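Local structure of alpha-1,3-glucanase (5ZRU) at residues A[229-234]-A[259-264]; A[297-302]-A[318-323]; A[378-383]-A[394-399]. The protein hydrolyses alpha-1,3-glucan as a glycoside hydrolase of family GH87, this chain being its catalytic unit, and probably binds carbohydrate. All coordinates share one frame; numbering follows the deposited sequence.

Contact 1: residues A[229-234]-A[259-264]; sequences LGNMWK and FTNPNQ
Phe259 and Leu229 meet because both carry CG anti to their own carbonyl carbon (chi1 -69° and -54°), which lays the phenyl ring obliquely against the leucine, with Leu229 CD1 3.9 Å from Phe259 CE1. Asn261 turns the other way: its CG lies anti to the backbone N (chi1 -164°), which carries the amide back to the Gly230 carbonyl. There Asn261 ND2 donates to Gly230 O at 3.1 Å, nearly within its own amide plane, while Asn261 OD1 receives Asn263 N in an Asx turn as well as Asn263 ND2. An asparagine suits this place because its short amide can donate across the contact and accept along its own chain, so that one side chain ties together the two segments and the turn at 261-263. The ring of Phe259 also presents its edge to Asn231 O, 3.4 Å from CD1, a favourable approach for a carbonyl oxygen. Leu229 and Phe259 form a parallel beta bridge, in which Thr260 N donates to Leu229 O at 3.1 Å from well above the carbonyl plane. The same oxygen takes a bond from a water that accepts from Asn261 N, and the Phe259 CA-H adds a weaker contact. Thr260 OG1 lies 3.3 Å from Gly230 CA, beside a residue with no side chain. The contact lies where the parallel strands 225-229 and 255-259 of the Pec_lyase-like D2 domain give way to loops: helix 203-216 packs on Leu229 and Trp233, strand 269-273 touches Phe259 and Trp233, and strand 277-285 continues the pairing beyond Phe259.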
loop_
_atom_site.group_PDB
_atom_site.type_symbol
_atom_site.label_atom_id
_atom_site.label_comp_id
_atom_site.label_asym_id
_atom_site.label_seq_id
_atom_site.Cartn_x
_atom_site.Cartn_y
_atom_site.Cartn_z
ATOM N N LEU A 229 -4.409 -6.042 -22.156
ATOM C CA LEU A 229 -5.516 -6.943 -21.858
ATOM C C LEU A 229 -6.785 -6.116 -21.691
ATOM O O LEU A 229 -6.913 -5.358 -20.723
ATOM C CB LEU A 229 -5.225 -7.768 -20.603
ATOM C CG LEU A 229 -3.917 -8.562 -20.581
ATOM C CD1 LEU A 229 -3.875 -9.452 -19.335
ATOM C CD2 LEU A 229 -3.762 -9.428 -21.821
ATOM N N GLY A 230 -7.719 -6.258 -22.633
ATOM C CA GLY A 230 -8.923 -5.453 -22.688
ATOM C C GLY A 230 -10.068 -5.914 -21.818
ATOM O O GLY A 230 -11.191 -5.420 -21.965
ATOM N N ASN A 231 -9.834 -6.864 -20.923
ATOM C CA ASN A 231 -10.817 -7.204 -19.907
ATOM C C ASN A 231 -10.109 -7.936 -18.779
ATOM O O ASN A 231 -8.878 -8.062 -18.776
ATOM C CB ASN A 231 -11.962 -8.046 -20.473
ATOM C CG ASN A 231 -13.293 -7.686 -19.831
ATOM O OD1 ASN A 231 -13.547 -7.988 -18.641
ATOM N ND2 ASN A 231 -14.151 -7.017 -20.607
ATOM N N MET A 232 -10.896 -8.428 -17.824
ATOM C CA MET A 232 -10.336 -9.188 -16.713
ATOM C C MET A 232 -9.698 -10.469 -17.239
ATOM O O MET A 232 -10.245 -11.136 -18.124
ATOM C CB MET A 232 -11.432 -9.513 -15.695
ATOM C CG MET A 232 -10.942 -10.239 -14.417
ATOM S SD MET A 232 -12.282 -10.727 -13.325
ATOM C CE MET A 232 -13.027 -9.132 -12.923
ATOM N N TRP A 233 -8.514 -10.794 -16.726
ATOM C CA TRP A 233 -7.851 -12.048 -17.072
ATOM C C TRP A 233 -8.320 -13.111 -16.083
ATOM O O TRP A 233 -7.941 -13.079 -14.910
ATOM C CB TRP A 233 -6.331 -11.883 -17.044
ATOM C CG TRP A 233 -5.568 -13.094 -17.545
ATOM C CD1 TRP A 233 -6.084 -14.188 -18.191
ATOM C CD2 TRP A 233 -4.162 -13.347 -17.394
ATOM N NE1 TRP A 233 -5.083 -15.095 -18.469
ATOM C CE2 TRP A 233 -3.895 -14.603 -17.990
ATOM C CE3 TRP A 233 -3.104 -12.626 -16.832
ATOM C CZ2 TRP A 233 -2.615 -15.148 -18.038
ATOM C CZ3 TRP A 233 -1.833 -13.170 -16.873
ATOM C CH2 TRP A 233 -1.597 -14.423 -17.470
ATOM N N LYS A 234 -9.147 -14.047 -16.552
ATOM C CA LYS A 234 -9.702 -15.097 -15.705
ATOM C C LYS A 234 -8.894 -16.367 -15.913
ATOM O O LYS A 234 -8.884 -16.933 -17.012
ATOM C CB LYS A 234 -11.181 -15.331 -16.011
ATOM C CG LYS A 234 -12.016 -14.092 -15.739
ATOM C CD LYS A 234 -13.467 -14.265 -16.143
ATOM C CE LYS A 234 -14.235 -12.967 -15.889
ATOM N NZ LYS A 234 -15.716 -13.179 -15.874
ATOM N N PHE A 259 -3.880 -3.376 -18.323
ATOM C CA PHE A 259 -5.311 -3.503 -18.543
ATOM C C PHE A 259 -5.835 -2.204 -19.137
ATOM O O PHE A 259 -5.523 -1.121 -18.643
ATOM C CB PHE A 259 -6.030 -3.853 -17.241
ATOM C CG PHE A 259 -5.724 -5.246 -16.757
ATOM C CD1 PHE A 259 -6.444 -6.331 -17.241
ATOM C CD2 PHE A 259 -4.690 -5.475 -15.849
ATOM C CE1 PHE A 259 -6.158 -7.607 -16.818
ATOM C CE2 PHE A 259 -4.396 -6.765 -15.417
ATOM C CZ PHE A 259 -5.133 -7.826 -15.892
ATOM N N THR A 260 -6.613 -2.313 -20.218
ATOM C CA THR A 260 -7.025 -1.145 -20.980
ATOM C C THR A 260 -8.480 -0.755 -20.777
ATOM O O THR A 260 -8.888 0.308 -21.265
ATOM C CB THR A 260 -6.792 -1.376 -22.483
ATOM O OG1 THR A 260 -7.546 -2.517 -22.913
ATOM C CG2 THR A 260 -5.311 -1.608 -22.764
ATOM N N ASN A 261 -9.269 -1.570 -20.086
ATOM C CA ASN A 261 -10.706 -1.346 -19.987
ATOM C C ASN A 261 -11.020 -0.602 -18.697
ATOM O O ASN A 261 -10.684 -1.099 -17.612
ATOM C CB ASN A 261 -11.443 -2.683 -20.034
ATOM C CG ASN A 261 -12.933 -2.538 -20.319
ATOM O OD1 ASN A 261 -13.571 -1.589 -19.883
ATOM N ND2 ASN A 261 -13.495 -3.511 -21.034
ATOM N N PRO A 262 -11.655 0.573 -18.755
ATOM C CA PRO A 262 -11.954 1.332 -17.533
ATOM C C PRO A 262 -13.223 0.907 -16.816
ATOM O O PRO A 262 -13.516 1.452 -15.748
ATOM C CB PRO A 262 -12.098 2.769 -18.062
ATOM C CG PRO A 262 -12.756 2.555 -19.406
ATOM C CD PRO A 262 -12.076 1.300 -19.969
ATOM N N ASN A 263 -13.976 -0.048 -17.348
ATOM C CA ASN A 263 -15.293 -0.344 -16.802
ATOM C C ASN A 263 -15.218 -1.258 -15.583
ATOM O O ASN A 263 -14.201 -1.900 -15.309
ATOM C CB ASN A 263 -16.176 -0.965 -17.884
ATOM C CG ASN A 263 -16.530 0.040 -18.966
ATOM O OD1 ASN A 263 -17.270 0.979 -18.712
ATOM N ND2 ASN A 263 -15.985 -0.138 -20.164
ATOM N N GLN A 264 -16.329 -1.295 -14.838
ATOM C CA GLN A 264 -16.481 -2.223 -13.724
ATOM C C GLN A 264 -16.152 -3.643 -14.149
ATOM O O GLN A 264 -16.513 -4.073 -15.248
ATOM C CB GLN A 264 -17.919 -2.203 -13.202
ATOM C CG GLN A 264 -18.150 -1.305 -12.040
ATOM C CD GLN A 264 -19.622 -1.087 -11.795
ATOM O OE1 GLN A 264 -20.230 -0.178 -12.368
ATOM N NE2 GLN A 264 -20.213 -1.934 -10.958
HETATM O O HOH W 1 -8.855 -4.224 -19.081
#

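Contact 2: residues A[297-302]-A[318-323]; sequences VYKGFM and HFECGF
Glu320 reaches across to the backbone of 297-302 through an extended chain: CG is anti to its own N (chi1 174°) and the chain stays extended beyond it, which brings OE1 to Tyr298 N at 2.9 Å, met nearly along the C-O bond. The return bond, Glu320 N to Tyr298 O, is equally short, and with both the residue grips the backbone on either side of Tyr298 CA. In Lys299 the first torsion sets CG against Cys321, 3.6 Å from Cys321 CB, and the bend at chi2 (96°) then turns CD and CE alongside Glu320, with Lys299 CE 3.3 Å from Glu320 OE1. Lys299 NZ makes a long salt bridge to Glu320 OE1 at 3.8 Å and a cation-pi contact with Trp324. A water joins Val297 N, Lys299 NZ and Glu320 OE2; lysine thus serves both as an apolar cover and as a charge beside the carboxylate. Gly300 takes part twice: its N donates to Cys321 O, and its CA lies over a face of the Phe319 ring, 3.8 Å from the centroid, a CH-pi contact. Glycine, with no CB, fits the tight space beside Gly322 O. Tyr298 crosses Phe319 at about a right angle, with Phe319 CD1 at its ring edge, while its hydroxyl bonds Asn261 O and Asn287 N. Further along, Phe301 and Phe323 form a parallel bridge, point the same way and make an offset stack, centroids 4.6 Å apart and planes 28° apart. Such aromatic stacking between successive coils is familiar in parallel beta-helices. Projecting from the paired strands 301-302 and 323-325, both rings pack on Val311 of strand 310-317, and Phe301 also on Val316; Phe301 further meets Phe279 of strand 277-285 edge to face.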
loop_
_atom_site.group_PDB
_atom_site.type_symbol
_atom_site.label_atom_id
_atom_site.label_comp_id
_atom_site.label_asym_id
_atom_site.label_seq_id
_atom_site.Cartn_x
_atom_site.Cartn_y
_atom_site.Cartn_z
ATOM N N VAL A 297 -14.898 -4.533 -8.585
ATOM C CA VAL A 297 -14.440 -5.883 -8.924
ATOM C C VAL A 297 -13.235 -5.804 -9.856
ATOM O O VAL A 297 -13.230 -6.370 -10.958
ATOM C CB VAL A 297 -15.582 -6.710 -9.542
ATOM C CG1 VAL A 297 -15.201 -8.195 -9.581
ATOM C CG2 VAL A 297 -16.843 -6.506 -8.725
ATOM N N TYR A 298 -12.203 -5.093 -9.422
ATOM C CA TYR A 298 -11.105 -4.714 -10.309
ATOM C C TYR A 298 -9.841 -4.622 -9.455
ATOM O O TYR A 298 -9.101 -3.635 -9.483
ATOM C CB TYR A 298 -11.464 -3.407 -11.024
ATOM C CG TYR A 298 -10.751 -3.053 -12.322
ATOM C CD1 TYR A 298 -9.375 -3.215 -12.466
ATOM C CD2 TYR A 298 -11.458 -2.498 -13.388
ATOM C CE1 TYR A 298 -8.724 -2.848 -13.641
ATOM C CE2 TYR A 298 -10.818 -2.118 -14.566
ATOM C CZ TYR A 298 -9.445 -2.291 -14.681
ATOM O OH TYR A 298 -8.800 -1.925 -15.843
ATOM N N LYS A 299 -9.621 -5.643 -8.632
ATOM C CA LYS A 299 -8.381 -5.738 -7.879
ATOM C C LYS A 299 -7.302 -6.365 -8.758
ATOM O O LYS A 299 -7.595 -7.062 -9.734
ATOM C CB LYS A 299 -8.571 -6.563 -6.603
ATOM C CG LYS A 299 -9.611 -6.022 -5.620
ATOM C CD LYS A 299 -10.975 -6.706 -5.800
ATOM C CE LYS A 299 -11.927 -6.318 -4.658
ATOM N NZ LYS A 299 -13.262 -6.977 -4.781
ATOM N N GLY A 300 -6.038 -6.101 -8.411
ATOM C CA GLY A 300 -4.948 -6.677 -9.190
ATOM C C GLY A 300 -5.009 -8.192 -9.241
ATOM O O GLY A 300 -4.890 -8.801 -10.311
ATOM N N PHE A 301 -5.216 -8.819 -8.085
ATOM C CA PHE A 301 -5.330 -10.270 -7.965
ATOM C C PHE A 301 -6.537 -10.590 -7.096
ATOM O O PHE A 301 -6.683 -10.010 -6.017
ATOM C CB PHE A 301 -4.066 -10.878 -7.338
ATOM C CG PHE A 301 -2.801 -10.591 -8.097
ATOM C CD1 PHE A 301 -2.445 -11.356 -9.199
ATOM C CD2 PHE A 301 -1.954 -9.568 -7.697
ATOM C CE1 PHE A 301 -1.262 -11.102 -9.888
ATOM C CE2 PHE A 301 -0.768 -9.311 -8.378
ATOM C CZ PHE A 301 -0.426 -10.075 -9.480
ATOM N N MET A 302 -7.372 -11.537 -7.540
ATOM C CA MET A 302 -8.674 -11.782 -6.927
ATOM C C MET A 302 -8.989 -13.270 -6.848
ATOM O O MET A 302 -8.468 -14.076 -7.620
ATOM C CB MET A 302 -9.807 -11.121 -7.726
ATOM C CG MET A 302 -9.749 -9.625 -7.800
ATOM S SD MET A 302 -11.012 -8.996 -8.940
ATOM C CE MET A 302 -10.144 -9.031 -10.521
ATOM N N HIS A 318 -2.672 1.068 -9.125
ATOM C CA HIS A 318 -3.859 1.693 -9.704
ATOM C C HIS A 318 -5.047 0.748 -9.800
ATOM O O HIS A 318 -5.997 1.013 -10.550
ATOM C CB HIS A 318 -3.548 2.308 -11.075
ATOM C CG HIS A 318 -2.379 3.236 -11.052
ATOM N ND1 HIS A 318 -1.455 3.300 -12.072
ATOM C CD2 HIS A 318 -1.980 4.136 -10.122
ATOM C CE1 HIS A 318 -0.533 4.199 -11.772
ATOM N NE2 HIS A 318 -0.832 4.723 -10.595
ATOM N N PHE A 319 -5.044 -0.340 -9.041
ATOM C CA PHE A 319 -6.211 -1.212 -9.009
ATOM C C PHE A 319 -7.133 -0.805 -7.867
ATOM O O PHE A 319 -6.813 0.067 -7.062
ATOM C CB PHE A 319 -5.773 -2.676 -8.888
ATOM C CG PHE A 319 -5.089 -3.186 -10.128
ATOM C CD1 PHE A 319 -5.834 -3.709 -11.178
ATOM C CD2 PHE A 319 -3.715 -3.086 -10.268
ATOM C CE1 PHE A 319 -5.214 -4.153 -12.343
ATOM C CE2 PHE A 319 -3.079 -3.533 -11.419
ATOM C CZ PHE A 319 -3.831 -4.060 -12.469
ATOM N N GLU A 320 -8.304 -1.441 -7.813
ATOM C CA GLU A 320 -9.218 -1.207 -6.700
ATOM C C GLU A 320 -8.543 -1.550 -5.383
ATOM O O GLU A 320 -8.557 -0.761 -4.435
ATOM C CB GLU A 320 -10.481 -2.046 -6.891
ATOM C CG GLU A 320 -11.449 -1.996 -5.723
ATOM C CD GLU A 320 -12.578 -2.992 -5.883
ATOM O OE1 GLU A 320 -12.463 -3.884 -6.752
ATOM O OE2 GLU A 320 -13.575 -2.885 -5.142
ATOM N N CYS A 321 -7.962 -2.744 -5.316
ATOM C CA CYS A 321 -7.028 -3.159 -4.285
ATOM C C CYS A 321 -5.877 -3.853 -4.995
ATOM O O CYS A 321 -6.035 -4.335 -6.121
ATOM C CB CYS A 321 -7.652 -4.141 -3.282
ATOM S SG CYS A 321 -9.205 -3.632 -2.525
ATOM N N GLY A 322 -4.732 -3.935 -4.327
ATOM C CA GLY A 322 -3.634 -4.715 -4.883
ATOM C C GLY A 322 -4.001 -6.186 -4.974
ATOM O O GLY A 322 -3.944 -6.797 -6.051
ATOM N N PHE A 323 -4.374 -6.755 -3.828
ATOM C CA PHE A 323 -4.807 -8.140 -3.680
ATOM C C PHE A 323 -6.101 -8.178 -2.883
ATOM O O PHE A 323 -6.191 -7.547 -1.827
ATOM C CB PHE A 323 -3.775 -8.989 -2.897
ATOM C CG PHE A 323 -2.488 -9.246 -3.633
ATOM C CD1 PHE A 323 -1.552 -8.232 -3.806
ATOM C CD2 PHE A 323 -2.213 -10.503 -4.133
ATOM C CE1 PHE A 323 -0.349 -8.481 -4.467
ATOM C CE2 PHE A 323 -1.022 -10.758 -4.787
ATOM C CZ PHE A 323 -0.092 -9.755 -4.956
HETATM O O HOH W 2 -15.345 -4.693 -5.659
#

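Contact 3: residues A[378-383]-A[394-399]; sequences LAVWTS and NTFSYN
Phe396, Leu378 and Val380 hold most of the buried surface, and the phenyl ring is the centre of it. Leu378 CB sits over the middle of one face, 3.5 Å from the ring centroid and only 8° off its normal, a well-centred CH-pi contact. With CG anti to the carbonyl carbon (chi1 -64°), Phe396 runs past Leu378 in the opposite direction, and its far end reaches the peptide beyond: Ala379 O lies at the ring edge, 3.6 Å from CZ. At the same end of the ring Val380 CG2 comes in obliquely, 3.8 Å from Phe396 CZ. A flat ring suits this place because its face can lie on Leu378 CB while its rim meets the backbone of 378-379. Polar groups flank it: the Asn394 amide packs against both methyls of Val380 while bonded to Thr360 and Ser363, and Asn399 ND2 touches Leu378 CD1 while bonded to Val365 O, its OD1 accepting from Ser368 N. Both amides are thus satisfied within the buried wall. The strands run almost antiparallel (169°) with axes 8.6 Å apart, facing each other across the interior of the coil rather than pairing. Strand 378-381 is flanked by strands 354-357 and 411-412, strand 395-397 by 364-366 and 419-421.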
loop_
_atom_site.group_PDB
_atom_site.type_symbol
_atom_site.label_atom_id
_atom_site.label_comp_id
_atom_site.label_asym_id
_atom_site.label_seq_id
_atom_site.Cartn_x
_atom_site.Cartn_y
_atom_site.Cartn_z
ATOM N N LEU A 378 -2.352 -3.326 4.677
ATOM C CA LEU A 378 -2.431 -4.774 4.824
ATOM C C LEU A 378 -3.511 -5.071 5.850
ATOM O O LEU A 378 -3.441 -4.581 6.982
ATOM C CB LEU A 378 -1.085 -5.358 5.276
ATOM C CG LEU A 378 0.152 -4.991 4.442
ATOM C CD1 LEU A 378 1.402 -5.532 5.119
ATOM C CD2 LEU A 378 0.040 -5.524 3.008
ATOM N N ALA A 379 -4.500 -5.870 5.470
ATOM C CA ALA A 379 -5.632 -6.097 6.358
ATOM C C ALA A 379 -6.029 -7.564 6.373
ATOM O O ALA A 379 -5.932 -8.257 5.358
ATOM C CB ALA A 379 -6.847 -5.260 5.935
ATOM N N VAL A 380 -6.524 -8.015 7.531
ATOM C CA VAL A 380 -7.224 -9.292 7.660
ATOM C C VAL A 380 -8.671 -8.988 8.038
ATOM O O VAL A 380 -8.962 -8.628 9.184
ATOM C CB VAL A 380 -6.580 -10.217 8.702
ATOM C CG1 VAL A 380 -7.394 -11.523 8.812
ATOM C CG2 VAL A 380 -5.155 -10.509 8.331
ATOM N N TRP A 381 -9.584 -9.140 7.092
ATOM C CA TRP A 381 -11.015 -9.013 7.377
ATOM C C TRP A 381 -11.595 -10.425 7.418
ATOM O O TRP A 381 -11.806 -11.053 6.377
ATOM C CB TRP A 381 -11.701 -8.141 6.329
ATOM C CG TRP A 381 -13.203 -8.087 6.481
ATOM C CD1 TRP A 381 -13.927 -8.387 7.596
ATOM C CD2 TRP A 381 -14.150 -7.732 5.472
ATOM N NE1 TRP A 381 -15.270 -8.240 7.348
ATOM C CE2 TRP A 381 -15.436 -7.835 6.049
ATOM C CE3 TRP A 381 -14.038 -7.331 4.139
ATOM C CZ2 TRP A 381 -16.600 -7.559 5.336
ATOM C CZ3 TRP A 381 -15.197 -7.048 3.432
ATOM C CH2 TRP A 381 -16.462 -7.163 4.033
ATOM N N THR A 382 -11.870 -10.923 8.624
ATOM C CA THR A 382 -12.395 -12.280 8.788
ATOM C C THR A 382 -13.912 -12.280 8.569
ATOM O O THR A 382 -14.717 -12.484 9.482
ATOM C CB THR A 382 -12.012 -12.839 10.154
ATOM O OG1 THR A 382 -12.318 -11.875 11.162
ATOM C CG2 THR A 382 -10.507 -13.147 10.212
ATOM N N SER A 383 -14.289 -12.048 7.310
ATOM C CA SER A 383 -15.676 -12.133 6.877
ATOM C C SER A 383 -16.131 -13.591 6.820
ATOM O O SER A 383 -15.322 -14.523 6.821
ATOM C CB SER A 383 -15.846 -11.476 5.508
ATOM O OG SER A 383 -14.995 -12.078 4.542
ATOM N N ASN A 394 -2.516 -15.330 10.187
ATOM C CA ASN A 394 -1.928 -14.582 9.083
ATOM C C ASN A 394 -0.801 -13.683 9.592
ATOM O O ASN A 394 -0.782 -13.280 10.756
ATOM C CB ASN A 394 -2.993 -13.761 8.354
ATOM C CG ASN A 394 -4.023 -14.644 7.666
ATOM O OD1 ASN A 394 -3.669 -15.632 7.023
ATOM N ND2 ASN A 394 -5.297 -14.304 7.811
ATOM N N THR A 395 0.155 -13.389 8.712
ATOM C CA THR A 395 1.384 -12.698 9.088
ATOM C C THR A 395 1.697 -11.577 8.105
ATOM O O THR A 395 1.749 -11.816 6.896
ATOM C CB THR A 395 2.571 -13.659 9.110
ATOM O OG1 THR A 395 2.310 -14.725 10.030
ATOM C CG2 THR A 395 3.855 -12.912 9.491
ATOM N N PHE A 396 1.958 -10.380 8.631
ATOM C CA PHE A 396 2.401 -9.217 7.857
ATOM C C PHE A 396 3.751 -8.797 8.431
ATOM O O PHE A 396 3.792 -8.085 9.440
ATOM C CB PHE A 396 1.409 -8.044 7.956
ATOM C CG PHE A 396 0.040 -8.315 7.367
ATOM C CD1 PHE A 396 -0.113 -9.063 6.207
ATOM C CD2 PHE A 396 -1.096 -7.789 7.974
ATOM C CE1 PHE A 396 -1.386 -9.297 5.674
ATOM C CE2 PHE A 396 -2.366 -8.013 7.445
ATOM C CZ PHE A 396 -2.516 -8.768 6.301
ATOM N N SER A 397 4.859 -9.208 7.809
ATOM C CA SER A 397 6.152 -8.963 8.435
ATOM C C SER A 397 7.179 -8.461 7.432
ATOM O O SER A 397 7.136 -8.799 6.251
ATOM C CB SER A 397 6.681 -10.231 9.138
ATOM O OG SER A 397 5.863 -10.518 10.269
ATOM N N TYR A 398 8.112 -7.648 7.936
ATOM C CA TYR A 398 9.238 -7.136 7.145
ATOM C C TYR A 398 8.764 -6.313 5.952
ATOM O O TYR A 398 9.318 -6.405 4.857
ATOM C CB TYR A 398 10.160 -8.268 6.688
ATOM C CG TYR A 398 10.879 -8.929 7.845
ATOM C CD1 TYR A 398 12.027 -8.359 8.388
ATOM C CD2 TYR A 398 10.396 -10.106 8.406
ATOM C CE1 TYR A 398 12.686 -8.958 9.457
ATOM C CE2 TYR A 398 11.047 -10.710 9.472
ATOM C CZ TYR A 398 12.181 -10.128 9.993
ATOM O OH TYR A 398 12.813 -10.743 11.050
ATOM N N ASN A 399 7.757 -5.476 6.167
ATOM C CA ASN A 399 7.228 -4.617 5.118
ATOM C C ASN A 399 7.499 -3.157 5.445
ATOM O O ASN A 399 7.620 -2.779 6.612
ATOM C CB ASN A 399 5.723 -4.823 4.942
ATOM C CG ASN A 399 5.380 -6.252 4.613
ATOM O OD1 ASN A 399 5.791 -6.768 3.573
ATOM N ND2 ASN A 399 4.651 -6.921 5.516
#

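All three contacts belong to the parallel beta-helix of the D2 domain and follow one another along the chain. Contact 1 is partly buried, about 22 Å from the chain centre to its own centre, whereas contacts 2 and 3 are buried and lie about 12 Å from it. Contacts 1 and 2 touch each other, and each joins neighbouring coils side by side, so backbone bonds and a parallel bridge accompany their side chains. Contact 3 instead spans the interior between two walls. Burial does not track polarity: contact 2 is the richest in polar links, while contact 3 meets through van der Waals and CH-pi contacts, its asparagine amides bonding elsewhere.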